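Local coordinates for protein soluble lytic transglycosylase B3 (Pseudomonas aeruginosa, PDB 5ANZ) that probably acts as a lytic transglycosylase that cleaves the glycan strands of peptidoglycan during cell-wall turnover, and binds a calcium ion, at residues A117-I122 with G229-A234; A139-E144 with D233-T238; L181-H186 with T210-Y215; Q214-F219 with G223-W228. All coordinates share one frame; numbering follows the deposited sequence.

Contact 1. Residues A117-I122 with G229-A234; sequences AQHARI and GSPGDA. With CA (calcium ion), chain B.
The imidazole of His119 is sandwiched between its own neighbour and the far segment. Over one face stands Gln118 CG, centred on the ring; over the other comes the pyrrolidine of Pro231, whose CB lies 4.2 Å from the His119 ring centroid and 28° off the normal, a CH-pi contact. The approach is from the CE1 side, with His119 CE1 3.8 Å from Pro231 CB, and the two side chains cross at about a right angle. His119 sits at the break between helix 106-118 and helix 120-130, ending the first and occupying the N-cap position of the second. One turn on, Ile122 reaches out with its long branch, CD1 lying 3.9 Å from Gly232 CA; because glycine carries no side chain, this methyl meets bare backbone.

Pro231 and Gly232 belong to the first turn of helix 231-244, which leaves the EF-hand-like calcium loop. Ser230 is its N-cap, and Ser230 OG accepts from Asp233 N at 3.0 Å in a nearly straight bond of 172°. Asp233 in turn points away from the 117-122 segment and grips the calcium ion with both carboxylate oxygens, OD2 at 2.4 Å and OD1 at a longer 2.8 Å. Phe219 N and Asp226 N each donate to one of these oxygens, fixing the rotation of the carboxylate, while Asp218, Asp220, Asp222, Lys224 and a water complete the metal site.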
# COMPACT_ATOMS: atom_id res chain seq x y z
N ALA A 117 -9.17 11.30 -19.31
CA ALA A 117 -9.85 12.13 -20.29
C ALA A 117 -11.21 12.59 -19.79
O ALA A 117 -11.58 13.75 -19.95
CB ALA A 117 -10.00 11.38 -21.60
N GLN A 118 -11.94 11.67 -19.15
CA GLN A 118 -13.30 11.95 -18.72
C GLN A 118 -13.32 13.04 -17.67
O GLN A 118 -14.18 13.92 -17.68
CB GLN A 118 -13.96 10.69 -18.18
CG GLN A 118 -15.34 10.91 -17.57
CD GLN A 118 -15.89 9.65 -16.90
OE1 GLN A 118 -15.23 8.61 -16.86
NE2 GLN A 118 -17.11 9.75 -16.39
N HIS A 119 -12.36 12.97 -16.75
CA HIS A 119 -12.32 13.89 -15.62
C HIS A 119 -11.22 14.93 -15.77
O HIS A 119 -10.71 15.45 -14.77
CB HIS A 119 -12.12 13.11 -14.32
CG HIS A 119 -13.22 12.15 -14.03
ND1 HIS A 119 -14.53 12.54 -13.88
CD2 HIS A 119 -13.21 10.80 -13.89
CE1 HIS A 119 -15.28 11.48 -13.65
NE2 HIS A 119 -14.50 10.41 -13.65
N ALA A 120 -10.86 15.25 -17.01
CA ALA A 120 -9.72 16.13 -17.27
C ALA A 120 -9.85 17.48 -16.58
O ALA A 120 -8.87 18.01 -16.05
CB ALA A 120 -9.53 16.32 -18.78
N ARG A 121 -11.05 18.06 -16.57
CA ARG A 121 -11.23 19.38 -15.97
C ARG A 121 -10.98 19.33 -14.46
O ARG A 121 -10.17 20.09 -13.93
CB ARG A 121 -12.62 19.92 -16.24
CG ARG A 121 -12.76 21.34 -15.70
CD ARG A 121 -14.09 21.95 -16.09
NE ARG A 121 -15.16 21.58 -15.17
CZ ARG A 121 -16.38 22.12 -15.20
NH1 ARG A 121 -16.67 23.04 -16.11
NH2 ARG A 121 -17.30 21.74 -14.32
N ILE A 122 -11.69 18.44 -13.76
CA ILE A 122 -11.47 18.23 -12.34
C ILE A 122 -10.00 17.91 -12.00
O ILE A 122 -9.43 18.50 -11.09
CB ILE A 122 -12.36 17.09 -11.81
CG1 ILE A 122 -13.80 17.59 -11.66
CG2 ILE A 122 -11.84 16.58 -10.48
CD1 ILE A 122 -14.76 16.50 -11.25
N GLY A 229 -19.57 8.63 -3.76
CA GLY A 229 -20.33 8.92 -4.96
C GLY A 229 -19.85 10.10 -5.78
O GLY A 229 -20.40 10.38 -6.85
N SER A 230 -18.85 10.82 -5.29
CA SER A 230 -18.37 12.01 -5.99
C SER A 230 -16.95 11.86 -6.50
O SER A 230 -16.02 11.87 -5.70
CB SER A 230 -18.42 13.22 -5.07
OG SER A 230 -17.70 14.30 -5.66
N PRO A 231 -16.76 11.75 -7.82
CA PRO A 231 -15.37 11.62 -8.29
C PRO A 231 -14.53 12.84 -7.87
O PRO A 231 -13.36 12.68 -7.49
CB PRO A 231 -15.52 11.55 -9.81
CG PRO A 231 -16.94 11.05 -10.03
CD PRO A 231 -17.74 11.64 -8.91
N GLY A 232 -15.11 14.03 -7.91
CA GLY A 232 -14.40 15.24 -7.53
C GLY A 232 -13.87 15.15 -6.11
O GLY A 232 -12.67 15.35 -5.86
N ASP A 233 -14.75 14.85 -5.16
CA ASP A 233 -14.32 14.69 -3.76
C ASP A 233 -13.28 13.60 -3.63
O ASP A 233 -12.29 13.73 -2.91
CB ASP A 233 -15.50 14.36 -2.84
CG ASP A 233 -16.53 15.49 -2.71
OD1 ASP A 233 -16.32 16.64 -3.19
OD2 ASP A 233 -17.57 15.20 -2.07
N ALA A 234 -13.50 12.48 -4.32
CA ALA A 234 -12.55 11.37 -4.23
C ALA A 234 -11.17 11.74 -4.75
O ALA A 234 -10.17 11.45 -4.11
CB ALA A 234 -13.09 10.15 -5.01
CA CA B . -18.76 17.27 -1.94
O HOH W 1 -20.47 15.81 -2.68

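Contact 2. Residues A139-E144 with D233-T238; sequences AIWGME and DALAST. With CA (calcium ion), chain B.
Leu235 lays one methyl over the indole of Trp141. Its CD2 rides on the six-membered ring, 3.9 Å from the centroid and 25° off the normal, displaced toward the rim so that the closest atom is Trp141 CE3 at 3.5 Å from Leu235 CD2. The pair is a CH-pi contact in which the leucine comes over the face. The indole is brought there by a chi1 of -168°, which sets Trp141 CG opposite the backbone N and throws the ring across toward the partner helix. Its polar edge looks elsewhere: NE1 is hydrogen-bonded to Gln204 OE1, a bond that limits rotation of the ring and satisfies a buried N-H.

Helix 134-145 and helix 231-244 meet here inside the lysozyme-like transglycosylase domain, at a wholly buried place. Ile140 lies one residue before Trp141 and meets Thr238 through branch methyls, Ile140 CG2 standing 3.8 Å from Thr238 CG2, with the two side chains crossing at a slant. Thr238 can offer its methyl because its hydroxyl turns back on its own helix: OG1 donates to Ala234 O at 2.9 Å, from the opposite face of that carbonyl to Thr238 N. Ser237 does likewise with Asp233 O, its OG lying 2.6 Å from that oxygen, and the same hydroxyl is also hydrogen-bonded to Val217 N. Ile140 also touches Tyr326, a residue seen to bind N-acetyl-D-glucosamine in another structure of this protein, though no sugar is bound here, whereas Leu235 also leans on Ile122 and Leu123 of helix 120-130.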
# COMPACT_ATOMS: atom_id res chain seq x y z
N ALA A 139 -3.61 6.77 -10.83
CA ALA A 139 -3.04 5.45 -10.59
C ALA A 139 -3.43 4.91 -9.23
O ALA A 139 -3.73 3.74 -9.08
CB ALA A 139 -1.50 5.49 -10.74
N ILE A 140 -3.42 5.78 -8.21
CA ILE A 140 -3.82 5.34 -6.87
C ILE A 140 -5.29 4.90 -6.89
O ILE A 140 -5.66 3.86 -6.31
CB ILE A 140 -3.61 6.48 -5.84
CG1 ILE A 140 -2.12 6.77 -5.59
CG2 ILE A 140 -4.35 6.14 -4.50
CD1 ILE A 140 -1.39 5.84 -4.62
N TRP A 141 -6.11 5.69 -7.57
CA TRP A 141 -7.53 5.40 -7.70
C TRP A 141 -7.73 4.03 -8.36
O TRP A 141 -8.57 3.24 -7.95
CB TRP A 141 -8.17 6.50 -8.54
CG TRP A 141 -9.66 6.59 -8.59
CD1 TRP A 141 -10.57 6.14 -7.67
CD2 TRP A 141 -10.41 7.23 -9.62
NE1 TRP A 141 -11.85 6.47 -8.09
CE2 TRP A 141 -11.77 7.13 -9.28
CE3 TRP A 141 -10.05 7.89 -10.81
CZ2 TRP A 141 -12.77 7.67 -10.09
CZ3 TRP A 141 -11.04 8.43 -11.59
CH2 TRP A 141 -12.38 8.31 -11.24
N GLY A 142 -6.95 3.76 -9.39
CA GLY A 142 -7.00 2.45 -10.04
C GLY A 142 -6.59 1.31 -9.11
O GLY A 142 -7.23 0.26 -9.08
N MET A 143 -5.50 1.51 -8.37
CA MET A 143 -5.00 0.47 -7.49
C MET A 143 -5.89 0.26 -6.27
O MET A 143 -6.00 -0.86 -5.76
CB MET A 143 -3.56 0.79 -7.03
CG MET A 143 -2.52 0.62 -8.13
SD MET A 143 -2.41 -1.05 -8.76
CE MET A 143 -1.76 -1.87 -7.30
N GLU A 144 -6.54 1.32 -5.80
CA GLU A 144 -7.32 1.22 -4.56
C GLU A 144 -8.71 0.64 -4.79
O GLU A 144 -9.15 -0.20 -3.99
CB GLU A 144 -7.44 2.59 -3.88
CG GLU A 144 -6.12 3.03 -3.28
CD GLU A 144 -5.69 2.12 -2.14
OE1 GLU A 144 -6.58 1.61 -1.43
OE2 GLU A 144 -4.47 1.90 -1.96
N ASP A 233 -14.75 14.85 -5.16
CA ASP A 233 -14.32 14.69 -3.76
C ASP A 233 -13.28 13.60 -3.63
O ASP A 233 -12.29 13.73 -2.91
CB ASP A 233 -15.50 14.36 -2.84
CG ASP A 233 -16.53 15.49 -2.71
OD1 ASP A 233 -16.32 16.64 -3.19
OD2 ASP A 233 -17.57 15.20 -2.07
N ALA A 234 -13.50 12.48 -4.32
CA ALA A 234 -12.55 11.37 -4.23
C ALA A 234 -11.17 11.74 -4.75
O ALA A 234 -10.17 11.45 -4.11
CB ALA A 234 -13.09 10.15 -5.01
N LEU A 235 -11.14 12.35 -5.93
CA LEU A 235 -9.86 12.70 -6.55
C LEU A 235 -9.14 13.78 -5.73
O LEU A 235 -7.94 13.69 -5.52
CB LEU A 235 -10.09 13.16 -8.00
CG LEU A 235 -10.63 12.06 -8.94
CD1 LEU A 235 -11.07 12.63 -10.31
CD2 LEU A 235 -9.59 10.94 -9.10
N ALA A 236 -9.88 14.77 -5.26
CA ALA A 236 -9.25 15.82 -4.46
C ALA A 236 -8.75 15.25 -3.14
O ALA A 236 -7.68 15.67 -2.65
CB ALA A 236 -10.22 16.95 -4.21
N SER A 237 -9.50 14.32 -2.56
CA SER A 237 -9.10 13.69 -1.31
C SER A 237 -7.81 12.91 -1.49
O SER A 237 -6.90 12.98 -0.66
CB SER A 237 -10.20 12.77 -0.77
OG SER A 237 -11.38 13.51 -0.48
N THR A 238 -7.72 12.16 -2.59
CA THR A 238 -6.53 11.38 -2.88
C THR A 238 -5.32 12.30 -3.01
O THR A 238 -4.25 12.02 -2.46
CB THR A 238 -6.71 10.58 -4.17
OG1 THR A 238 -7.83 9.71 -4.00
CG2 THR A 238 -5.45 9.76 -4.49
CA CA B . -18.76 17.27 -1.94
O HOH W 1 -20.47 15.81 -2.68

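Contact 3. Residues L181-H186 with T210-Y215; sequences LKILQH and TTHNQY
Ile183 overlaps the CD2 corner of the His212 imidazole with the end of its longer branch. Ile183 CD1 lies 3.4 Å from His212 CD2, approaching the ring at a slant that is neither over the face nor at the edge, while Ile183 CG1 stands 3.7 Å from the same carbon. The shorter branch takes part more loosely, CG2 being 4.1 Å from His212 NE2. With chi1 at 175°, the imidazole is carried out from its helix toward the isoleucine, whose extended chain reaches to meet it.

The polar end of the histidine is held from beyond the two segments: His212 NE2 is hydrogen-bonded to Asp188 OD2, in the loop that follows helix 170-186, and Ile183 touches this same aspartate. The imidazole thus has one flank against aliphatic carbon and one nitrogen tied to a carboxylate. Beside it, Asn213 faces Ile183 as well. Asn213 was modelled in two conformers, so the details are doubtful, including the short approach of its OD1 to Ile183 CG1; in the conformer described, ND2 is hydrogen-bonded to Ala179 O, one turn earlier on the opposing helix. Lys182 adds only a brush of its CB before its chain leads away.

Over these segments the axes of helix 170-186 and helix 209-215 come within 10.4 Å at an angle of 48°. Thr211, on helix 209-215, is seen to bind N-acetyl-D-glucosamine in another structure of this protein; the contact thus packs the helix that carries it against helix 170-186 in the lysozyme-like domain.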
# COMPACT_ATOMS: atom_id res chain seq x y z
N LEU A 181 -18.79 6.83 12.84
CA LEU A 181 -20.06 7.38 13.32
C LEU A 181 -20.06 8.90 13.22
O LEU A 181 -21.11 9.50 12.97
CB LEU A 181 -20.34 6.93 14.76
CG LEU A 181 -20.69 5.44 14.93
CD1 LEU A 181 -20.61 5.01 16.39
CD2 LEU A 181 -22.09 5.18 14.39
N LYS A 182 -18.90 9.53 13.40
CA LYS A 182 -18.81 10.98 13.28
C LYS A 182 -19.04 11.43 11.85
O LYS A 182 -19.63 12.49 11.61
CB LYS A 182 -17.46 11.49 13.78
CG LYS A 182 -17.22 11.20 15.25
CD LYS A 182 -15.92 11.82 15.75
CE LYS A 182 -15.75 11.60 17.25
NZ LYS A 182 -14.36 11.90 17.71
N ILE A 183 -18.56 10.62 10.90
CA ILE A 183 -18.79 10.87 9.49
C ILE A 183 -20.29 10.81 9.18
O ILE A 183 -20.83 11.69 8.50
CB ILE A 183 -18.05 9.85 8.62
CG1 ILE A 183 -16.54 10.00 8.83
CG2 ILE A 183 -18.42 10.06 7.15
CD1 ILE A 183 -15.69 8.95 8.09
N LEU A 184 -20.97 9.81 9.72
CA LEU A 184 -22.43 9.73 9.56
C LEU A 184 -23.13 10.91 10.21
O LEU A 184 -24.05 11.49 9.65
CB LEU A 184 -22.98 8.43 10.13
CG LEU A 184 -22.46 7.19 9.40
CD1 LEU A 184 -23.01 5.92 10.03
CD2 LEU A 184 -22.82 7.27 7.90
N GLN A 185 -22.68 11.27 11.41
CA GLN A 185 -23.26 12.39 12.14
C GLN A 185 -23.13 13.69 11.33
O GLN A 185 -24.04 14.51 11.31
CB GLN A 185 -22.60 12.53 13.51
CG GLN A 185 -23.14 13.66 14.35
CD GLN A 185 -23.19 13.29 15.82
OE1 GLN A 185 -23.62 12.19 16.18
NE2 GLN A 185 -22.75 14.20 16.68
N HIS A 186 -21.99 13.86 10.66
CA HIS A 186 -21.76 15.07 9.90
C HIS A 186 -22.52 15.07 8.58
O HIS A 186 -22.78 16.13 8.01
CB HIS A 186 -20.27 15.28 9.64
CG HIS A 186 -19.94 16.66 9.15
ND1 HIS A 186 -19.50 16.90 7.87
CD2 HIS A 186 -20.03 17.86 9.77
CE1 HIS A 186 -19.31 18.21 7.72
NE2 HIS A 186 -19.62 18.81 8.85
N THR A 210 -10.50 7.39 10.21
CA THR A 210 -9.68 8.47 10.76
C THR A 210 -8.91 9.19 9.63
O THR A 210 -8.70 10.41 9.70
CB THR A 210 -8.69 7.96 11.85
OG1 THR A 210 -7.85 6.94 11.30
CG2 THR A 210 -9.46 7.41 13.06
N THR A 211 -8.51 8.47 8.58
CA THR A 211 -7.87 9.13 7.45
C THR A 211 -8.85 10.02 6.69
O THR A 211 -8.53 11.14 6.28
CB THR A 211 -7.25 8.09 6.48
OG1 THR A 211 -6.24 7.36 7.17
CG2 THR A 211 -6.67 8.78 5.25
N HIS A 212 -10.08 9.54 6.51
CA HIS A 212 -11.12 10.38 5.94
C HIS A 212 -11.28 11.67 6.75
O HIS A 212 -11.30 12.77 6.19
CB HIS A 212 -12.45 9.62 5.89
CG HIS A 212 -13.60 10.47 5.42
ND1 HIS A 212 -14.04 10.47 4.12
CD2 HIS A 212 -14.38 11.35 6.10
CE1 HIS A 212 -15.04 11.32 4.01
NE2 HIS A 212 -15.28 11.85 5.18
N ASN A 213 -11.35 11.54 8.07
CA ASN A 213 -11.65 12.71 8.88
C ASN A 213 -10.52 13.75 8.89
O ASN A 213 -10.78 14.92 9.14
CB ASN A 213 -11.99 12.27 10.31
CG ASN A 213 -13.40 11.70 10.42
OD1 ASN A 213 -14.20 11.85 9.49
ND2 ASN A 213 -13.72 11.09 11.56
N GLN A 214 -9.30 13.32 8.59
CA GLN A 214 -8.19 14.26 8.52
C GLN A 214 -7.90 14.74 7.11
O GLN A 214 -7.48 15.87 6.91
CB GLN A 214 -6.91 13.67 9.12
CG GLN A 214 -5.75 14.64 9.08
CD GLN A 214 -4.57 14.22 9.93
OE1 GLN A 214 -4.63 13.21 10.64
NE2 GLN A 214 -3.49 15.00 9.88
N TYR A 215 -8.12 13.89 6.11
CA TYR A 215 -7.66 14.24 4.76
C TYR A 215 -8.71 14.30 3.66
O TYR A 215 -8.43 14.80 2.58
CB TYR A 215 -6.56 13.27 4.30
CG TYR A 215 -5.36 13.33 5.20
CD1 TYR A 215 -4.43 14.35 5.07
CD2 TYR A 215 -5.16 12.37 6.19
CE1 TYR A 215 -3.32 14.42 5.92
CE2 TYR A 215 -4.06 12.42 7.03
CZ TYR A 215 -3.14 13.44 6.88
OH TYR A 215 -2.06 13.50 7.73

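Contact 4. Residues Q214-F219 with G223-W228; sequences QYAVDF and GKRDIW. With CA (calcium ion), chain B.
Asp218 and Lys224 meet through the calcium ion, to which Asp218 OD1 binds at 2.4 Å and the backbone oxygen Lys224 O at 2.3 Å. The second carboxylate oxygen is used differently: Asp218 OD2 accepts from Gly223 N at 2.7 Å, the N-H arriving from above the carboxylate plane. An anti placement of CG relative to the backbone N (chi1 176°) swings the group into the loop. Asp220, Asp222, Asp233 and a water fill the remaining positions.

Arg225 lies along the backbone leading into Asp218. Its NH1 donates to Ala216 O at 2.8 Å; the oxygen lies in the guanidinium plane, but the donor stands above the carbonyl plane. Arg225 was modelled in two conformers, so this bond is doubtful beyond the one described. Arg225 CG and CD pack on the backbone of Ala216 to Asp218, and CD also on Ala216 CB, which touches Ile227 CG2 at 4.3 Å. Further along, Asp226 OD1 accepts from Trp228 N in an Asx turn.

This is the opening part of an EF-hand-like loop. Aspartate carboxylates and one backbone carbonyl surround the cation, whose charge probably offsets repulsion among the crowded carboxylates.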
# COMPACT_ATOMS: atom_id res chain seq x y z
N GLN A 214 -9.30 13.32 8.59
CA GLN A 214 -8.19 14.26 8.52
C GLN A 214 -7.90 14.74 7.11
O GLN A 214 -7.48 15.87 6.91
CB GLN A 214 -6.91 13.67 9.12
CG GLN A 214 -5.75 14.64 9.08
CD GLN A 214 -4.57 14.22 9.93
OE1 GLN A 214 -4.63 13.21 10.64
NE2 GLN A 214 -3.49 15.00 9.88
N TYR A 215 -8.12 13.89 6.11
CA TYR A 215 -7.66 14.24 4.76
C TYR A 215 -8.71 14.30 3.66
O TYR A 215 -8.43 14.80 2.58
CB TYR A 215 -6.56 13.27 4.30
CG TYR A 215 -5.36 13.33 5.20
CD1 TYR A 215 -4.43 14.35 5.07
CD2 TYR A 215 -5.16 12.37 6.19
CE1 TYR A 215 -3.32 14.42 5.92
CE2 TYR A 215 -4.06 12.42 7.03
CZ TYR A 215 -3.14 13.44 6.88
OH TYR A 215 -2.06 13.50 7.73
N ALA A 216 -9.91 13.80 3.90
CA ALA A 216 -10.93 13.93 2.87
C ALA A 216 -11.27 15.40 2.62
O ALA A 216 -11.19 16.27 3.51
CB ALA A 216 -12.19 13.15 3.24
N VAL A 217 -11.65 15.67 1.38
CA VAL A 217 -11.91 16.99 0.85
C VAL A 217 -13.31 17.10 0.27
O VAL A 217 -13.78 16.16 -0.36
CB VAL A 217 -10.89 17.32 -0.26
CG1 VAL A 217 -11.27 18.60 -0.99
CG2 VAL A 217 -9.48 17.41 0.32
N ASP A 218 -13.96 18.25 0.46
CA ASP A 218 -15.19 18.57 -0.27
C ASP A 218 -14.84 19.43 -1.48
O ASP A 218 -14.70 20.66 -1.37
CB ASP A 218 -16.18 19.31 0.65
CG ASP A 218 -17.43 19.76 -0.09
OD1 ASP A 218 -17.70 19.23 -1.19
OD2 ASP A 218 -18.15 20.63 0.44
N PHE A 219 -14.68 18.78 -2.63
CA PHE A 219 -14.22 19.45 -3.84
C PHE A 219 -15.25 20.43 -4.38
O PHE A 219 -14.90 21.53 -4.78
CB PHE A 219 -13.88 18.43 -4.93
CG PHE A 219 -13.42 19.06 -6.21
CD1 PHE A 219 -12.15 19.60 -6.32
CD2 PHE A 219 -14.26 19.11 -7.32
CE1 PHE A 219 -11.73 20.19 -7.50
CE2 PHE A 219 -13.83 19.69 -8.51
CZ PHE A 219 -12.56 20.22 -8.60
N GLY A 223 -20.81 20.68 0.97
CA GLY A 223 -20.73 20.42 2.40
C GLY A 223 -20.49 18.96 2.75
O GLY A 223 -20.34 18.61 3.92
N LYS A 224 -20.47 18.12 1.74
CA LYS A 224 -20.21 16.70 1.94
C LYS A 224 -18.85 16.29 1.38
O LYS A 224 -18.51 16.65 0.25
CB LYS A 224 -21.31 15.86 1.29
CG LYS A 224 -22.68 16.10 1.87
CD LYS A 224 -23.67 15.05 1.39
CE LYS A 224 -23.92 15.18 -0.11
NZ LYS A 224 -25.03 14.29 -0.55
N ARG A 225 -18.09 15.56 2.18
CA ARG A 225 -16.86 14.92 1.71
C ARG A 225 -17.23 13.51 1.28
O ARG A 225 -17.03 12.55 2.01
CB ARG A 225 -15.80 14.92 2.81
CG ARG A 225 -15.43 16.33 3.25
CD ARG A 225 -14.16 16.34 4.10
NE ARG A 225 -14.43 16.00 5.49
CZ ARG A 225 -13.50 15.78 6.41
NH1 ARG A 225 -12.20 15.85 6.09
NH2 ARG A 225 -13.85 15.49 7.66
N ASP A 226 -17.79 13.41 0.08
CA ASP A 226 -18.38 12.16 -0.40
C ASP A 226 -17.41 11.34 -1.25
O ASP A 226 -17.41 11.45 -2.48
CB ASP A 226 -19.64 12.47 -1.19
CG ASP A 226 -20.26 11.22 -1.81
OD1 ASP A 226 -19.93 10.11 -1.36
OD2 ASP A 226 -21.09 11.38 -2.73
N ILE A 227 -16.60 10.52 -0.59
CA ILE A 227 -15.62 9.72 -1.30
C ILE A 227 -16.25 8.44 -1.85
O ILE A 227 -15.55 7.59 -2.38
CB ILE A 227 -14.42 9.33 -0.41
CG1 ILE A 227 -14.90 8.54 0.81
CG2 ILE A 227 -13.66 10.60 0.05
CD1 ILE A 227 -13.75 7.95 1.65
N TRP A 228 -17.57 8.32 -1.71
CA TRP A 228 -18.31 7.18 -2.27
C TRP A 228 -18.89 7.49 -3.64
O TRP A 228 -18.74 6.70 -4.59
CB TRP A 228 -19.44 6.77 -1.30
CG TRP A 228 -18.89 6.27 0.01
CD1 TRP A 228 -18.64 4.97 0.34
CD2 TRP A 228 -18.52 7.05 1.15
NE1 TRP A 228 -18.12 4.90 1.60
CE2 TRP A 228 -18.04 6.16 2.13
CE3 TRP A 228 -18.55 8.42 1.44
CZ2 TRP A 228 -17.58 6.58 3.38
CZ3 TRP A 228 -18.08 8.85 2.69
CH2 TRP A 228 -17.60 7.93 3.63
CA CA B . -18.76 17.27 -1.94
O HOH W 1 -20.47 15.81 -2.68

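Overall arrangement
Contact 2 is the buried member of the set, purely apolar across its helix pair, while contacts 1, 3 and 4 are partly buried and lie farther from the centre of the chain. Contacts 1 and 2 share helix 231-244 and touch directly, His119 of the first packing on Trp141 of the second. Contacts 3 and 4 share the end of helix 209-215, and His212 there meets Arg225 and Ile227 of the loop. Polar chemistry concentrates in contact 4, where metal bonds and hydrogen bonds are added to the packing. Asp233 links that loop to contacts 1 and 2 by completing the calcium site. Contacts 1 and 3 do not touch.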